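Local atomic coordinates of CBS domain protein/ACT domain protein (Thermotoga maritima, PDB entry 1VR9), a protein that is of unknown function but combines a pair of CBS domains with an ACT domain and may bind magnesium ions. Residues 44-49 with 102-107; 57-62 with 78-83. One frame throughout, in Å; residues are numbered along the deposited sequence.

Contact 1: 44-49 with 102-107; sequences TNECIV and QEPYLP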
# COMPACT_ATOMS: atom_id res chain seq x y z
N THR A 44 4.09 9.37 -6.60
CA THR A 44 4.69 8.39 -5.73
C THR A 44 5.35 7.24 -6.54
O THR A 44 5.33 7.26 -7.77
CB THR A 44 3.64 7.89 -4.74
OG1 THR A 44 4.27 7.11 -3.71
CG2 THR A 44 2.57 7.03 -5.46
N ASN A 45 6.00 6.31 -5.84
CA ASN A 45 6.73 5.20 -6.47
C ASN A 45 6.29 3.83 -5.92
O ASN A 45 7.05 2.85 -5.98
CB ASN A 45 8.23 5.35 -6.29
CG ASN A 45 8.64 5.47 -4.84
OD1 ASN A 45 7.80 5.42 -3.94
ND2 ASN A 45 9.95 5.63 -4.61
N GLU A 46 5.09 3.79 -5.36
CA GLU A 46 4.46 2.56 -4.84
C GLU A 46 3.02 2.49 -5.34
O GLU A 46 2.34 3.52 -5.44
CB GLU A 46 4.43 2.59 -3.31
CG GLU A 46 3.71 1.39 -2.69
CD GLU A 46 3.36 1.57 -1.22
OE1 GLU A 46 3.66 2.62 -0.68
OE2 GLU A 46 2.83 0.62 -0.60
N CYS A 47 2.53 1.27 -5.63
CA CYS A 47 1.14 1.02 -5.94
C CYS A 47 0.74 -0.21 -5.15
O CYS A 47 1.47 -1.20 -5.17
CB CYS A 47 0.98 0.74 -7.43
SG CYS A 47 -0.68 0.97 -8.01
N ILE A 48 -0.38 -0.14 -4.44
CA ILE A 48 -0.90 -1.29 -3.71
C ILE A 48 -1.70 -2.16 -4.69
O ILE A 48 -2.44 -1.64 -5.53
CB ILE A 48 -1.74 -0.85 -2.47
CG1 ILE A 48 -0.81 -0.19 -1.42
CG2 ILE A 48 -2.50 -2.01 -1.86
CD1 ILE A 48 -1.52 0.40 -0.20
N VAL A 49 -1.59 -3.47 -4.57
CA VAL A 49 -2.28 -4.36 -5.52
C VAL A 49 -3.30 -5.25 -4.82
O VAL A 49 -3.04 -5.79 -3.75
CB VAL A 49 -1.25 -5.27 -6.26
CG1 VAL A 49 -1.94 -6.16 -7.24
CG2 VAL A 49 -0.16 -4.44 -6.97
N GLN A 102 10.02 1.19 4.50
CA GLN A 102 9.56 2.60 4.57
C GLN A 102 8.77 3.03 3.32
O GLN A 102 9.12 4.00 2.62
CB GLN A 102 10.72 3.55 4.84
CG GLN A 102 11.42 3.34 6.19
CD GLN A 102 12.54 2.33 6.14
OE1 GLN A 102 13.51 2.49 5.40
NE2 GLN A 102 12.42 1.29 6.96
N GLU A 103 7.70 2.33 3.04
CA GLU A 103 6.87 2.59 1.89
C GLU A 103 5.97 3.76 2.26
O GLU A 103 5.64 3.92 3.43
CB GLU A 103 6.01 1.37 1.57
CG GLU A 103 6.76 0.13 1.11
CD GLU A 103 7.34 0.25 -0.28
OE1 GLU A 103 6.80 1.00 -1.12
OE2 GLU A 103 8.39 -0.40 -0.53
N PRO A 104 5.56 4.58 1.28
CA PRO A 104 4.64 5.70 1.58
C PRO A 104 3.24 5.33 2.02
O PRO A 104 2.56 6.18 2.61
CB PRO A 104 4.58 6.46 0.27
CG PRO A 104 5.00 5.54 -0.75
CD PRO A 104 5.97 4.60 -0.13
N TYR A 105 2.78 4.12 1.68
CA TYR A 105 1.47 3.63 2.04
C TYR A 105 1.52 2.20 2.54
O TYR A 105 2.08 1.30 1.88
CB TYR A 105 0.51 3.71 0.85
CG TYR A 105 0.35 5.09 0.29
CD1 TYR A 105 -0.63 5.94 0.79
CD2 TYR A 105 1.14 5.55 -0.76
CE1 TYR A 105 -0.81 7.21 0.27
CE2 TYR A 105 0.97 6.82 -1.28
CZ TYR A 105 -0.01 7.65 -0.77
OH TYR A 105 -0.17 8.92 -1.30
N LEU A 106 0.99 2.00 3.74
CA LEU A 106 0.91 0.70 4.40
C LEU A 106 -0.51 0.11 4.19
O LEU A 106 -1.53 0.71 4.60
CB LEU A 106 1.24 0.84 5.89
CG LEU A 106 0.99 -0.36 6.79
CD1 LEU A 106 1.84 -1.54 6.40
CD2 LEU A 106 1.24 -0.00 8.23
N PRO A 107 -0.59 -1.04 3.50
CA PRO A 107 -1.89 -1.68 3.32
C PRO A 107 -2.57 -2.06 4.63
O PRO A 107 -1.90 -2.49 5.57
CB PRO A 107 -1.54 -2.93 2.49
CG PRO A 107 -0.33 -2.58 1.79
CD PRO A 107 0.46 -1.76 2.77
O HOH W 1 8.43 2.90 -2.48
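Oxygen OE1 of E46 takes the backbone N-H of Y105 across the gap between two strands, with N to OE1 2.9 Å and an N-H...O angle of 144°. The amide arrives on the syn side of the carboxylate, somewhat out of its plane. Two other groups crowd the same oxygen: the P104 ring, whose CD lies 3.1 Å from OE1, and the Y105 ring, which presents its edge with OE1 near the ring plane. CG of E46 stands anti to the backbone N (chi1 176°) and the chain stays extended beyond it, which carries the carboxylate across to segment 102-107. OE2 comes 2.7 Å from the carbonyl O of Y105. The E103 carboxylate, turned steeply against that of E46, brings its OE1 within 3.6 Å of E46 OE1, and this neighbouring charge would be expected to raise the tendency of E46 to hold a proton. E103 OE1 is also given a hydrogen by a water 2.8 Å away, which donates weakly to N45 OD1 too. Were this acid at E46 replaced by an alanine, the Y105 N-H would probably lose this acceptor and a gap would open beside the P104 ring. Two residues earlier, T44 sets OG1 3.4 Å from P104 CG; two residues later, I48 reaches with CD1 to Y105 CB and, at 3.8 Å, to P107 CG. I48 also packs on L115 and A118 of strand 115-120. Strands 46-49 and 105-107 run at 12° to each other with axes 8.4 Å apart, too far for a shared ladder: side chains join the two sheets here, as at the interface between the two CBS motifs of a CBS domain pair (Bateman module).

Contact 2: 57-62 with 78-83; sequences RGVVNK and VSLPDF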
# COMPACT_ATOMS: atom_id res chain seq x y z
N ARG A 57 -2.71 -8.32 -2.26
CA ARG A 57 -1.69 -9.15 -2.92
C ARG A 57 -0.26 -8.74 -2.65
O ARG A 57 0.62 -9.61 -2.50
CB ARG A 57 -1.90 -9.17 -4.44
CG ARG A 57 -3.06 -10.06 -4.94
CD ARG A 57 -2.69 -11.52 -5.15
NE ARG A 57 -1.31 -11.72 -5.59
CZ ARG A 57 -0.46 -12.61 -5.07
NH1 ARG A 57 -0.85 -13.44 -4.10
NH2 ARG A 57 0.78 -12.69 -5.55
N GLY A 58 -0.02 -7.43 -2.57
CA GLY A 58 1.32 -6.90 -2.33
C GLY A 58 1.38 -5.50 -2.90
O GLY A 58 0.35 -4.82 -3.07
N VAL A 59 2.59 -5.05 -3.18
CA VAL A 59 2.79 -3.72 -3.70
C VAL A 59 3.68 -3.83 -4.93
O VAL A 59 4.46 -4.79 -5.05
CB VAL A 59 3.43 -2.79 -2.63
CG1 VAL A 59 2.65 -2.85 -1.31
CG2 VAL A 59 4.84 -3.16 -2.39
N VAL A 60 3.55 -2.89 -5.85
CA VAL A 60 4.47 -2.74 -6.97
C VAL A 60 5.33 -1.51 -6.73
O VAL A 60 4.81 -0.44 -6.42
CB VAL A 60 3.73 -2.59 -8.32
CG1 VAL A 60 4.69 -2.31 -9.45
CG2 VAL A 60 2.97 -3.86 -8.60
N ASN A 61 6.64 -1.69 -6.83
CA ASN A 61 7.62 -0.59 -6.72
C ASN A 61 7.96 -0.08 -8.14
O ASN A 61 8.26 -0.88 -9.02
CB ASN A 61 8.90 -1.09 -6.03
CG ASN A 61 8.63 -1.64 -4.63
OD1 ASN A 61 8.39 -0.88 -3.69
ND2 ASN A 61 8.68 -2.95 -4.50
N LYS A 62 7.92 1.24 -8.35
CA LYS A 62 8.16 1.87 -9.66
C LYS A 62 9.44 1.41 -10.36
O LYS A 62 9.45 1.21 -11.57
CB LYS A 62 8.19 3.41 -9.52
CG LYS A 62 8.38 4.18 -10.82
CD LYS A 62 8.05 5.66 -10.62
CE LYS A 62 8.30 6.50 -11.86
NZ LYS A 62 8.14 7.95 -11.58
N VAL A 78 4.73 -8.12 -8.48
CA VAL A 78 4.28 -7.73 -7.13
C VAL A 78 5.35 -8.14 -6.11
O VAL A 78 6.02 -9.16 -6.25
CB VAL A 78 2.91 -8.36 -6.77
CG1 VAL A 78 2.46 -7.95 -5.38
CG2 VAL A 78 1.85 -7.96 -7.82
N SER A 79 5.44 -7.34 -5.05
CA SER A 79 6.43 -7.51 -4.00
C SER A 79 5.72 -7.40 -2.64
O SER A 79 4.58 -6.90 -2.57
CB SER A 79 7.45 -6.36 -4.14
OG SER A 79 8.14 -6.50 -5.37
N LEU A 80 6.41 -7.81 -1.58
CA LEU A 80 5.98 -7.54 -0.19
C LEU A 80 4.56 -8.05 0.14
O LEU A 80 3.72 -7.29 0.65
CB LEU A 80 6.06 -6.04 0.11
CG LEU A 80 7.39 -5.33 -0.15
CD1 LEU A 80 7.36 -3.89 0.31
CD2 LEU A 80 8.51 -6.12 0.55
N PRO A 81 4.31 -9.35 -0.08
CA PRO A 81 3.01 -9.89 0.28
C PRO A 81 2.71 -9.84 1.79
O PRO A 81 1.55 -10.00 2.17
CB PRO A 81 3.06 -11.34 -0.21
CG PRO A 81 4.48 -11.65 -0.38
CD PRO A 81 5.20 -10.38 -0.66
N ASP A 82 3.74 -9.65 2.62
CA ASP A 82 3.58 -9.66 4.08
C ASP A 82 3.47 -8.26 4.68
O ASP A 82 3.40 -8.12 5.91
CB ASP A 82 4.75 -10.41 4.75
CG ASP A 82 4.98 -11.80 4.15
OD1 ASP A 82 4.05 -12.65 4.18
OD2 ASP A 82 6.10 -12.06 3.63
N PHE A 83 3.46 -7.23 3.82
CA PHE A 83 3.50 -5.82 4.25
C PHE A 83 2.07 -5.29 4.39
O PHE A 83 1.50 -4.73 3.46
CB PHE A 83 4.32 -4.97 3.26
CG PHE A 83 4.50 -3.55 3.68
CD1 PHE A 83 5.29 -3.21 4.78
CD2 PHE A 83 3.93 -2.50 2.93
CE1 PHE A 83 5.48 -1.88 5.15
CE2 PHE A 83 4.12 -1.20 3.28
CZ PHE A 83 4.90 -0.88 4.41
O HOH W 2 7.50 -4.41 -7.46
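V59 and S79 exchange both of their backbone hydrogen bonds. V59 N donates to S79 O over 2.8 Å, almost straight at 169°, and S79 N returns a shorter bond, 2.7 Å to V59 O, more bent at 149°. They form a single antiparallel hydrogen-bonded pair. A water also links the segments: it accepts from N61 N, two residues beyond V59, at 2.9 Å and from the hydroxyl OG of S79 at 3.0 Å. On the other side of the strand, V60 N and G58 O are taken up by C47 and V49 of strand 46-50, so strand 56-61 is bonded along both edges here. Further on, L80 O is held within its own segment by F83 N in a type I turn from L80 to F83. V78 CG1 rests 3.4 Å from G58 CA; a side chain on G58 would meet both this methyl and S79 O, and the backbone angles of G58 by themselves call for glycine. With CG1 anti to the carbonyl carbon (chi1 -51°), V59 is left with CG2 between the backbone N and the carbonyl carbon, and this methyl meets L80 CD1 at 3.8 Å. The short antiparallel rung thus fastens the loop ahead of strand 85-86 to the edge strand 56-61, consistent with the intertwined architecture of a CBS domain pair.

Overall arrangement
From the N terminus, the chain passes through strand 25-27 and helix 32-41 into 44-49, the first half of contact 1, and turns back at once into 57-62, which lies antiparallel beside it in the same sheet. After a connection without helix or strand, 78-83 returns to this outer strand and closes the loop of contact 2. Strand 85-86 and helix 91-100 follow before 102-107 closes contact 1, so contact 2 is nested inside the larger loop. Contact 1 joins the sheets of the two CBS motifs, while contact 2 ties the loop before strand 85-86 to the edge of the first sheet; they meet through the pairing of strands 46-50 and 56-61, and again where P107 packs on F83.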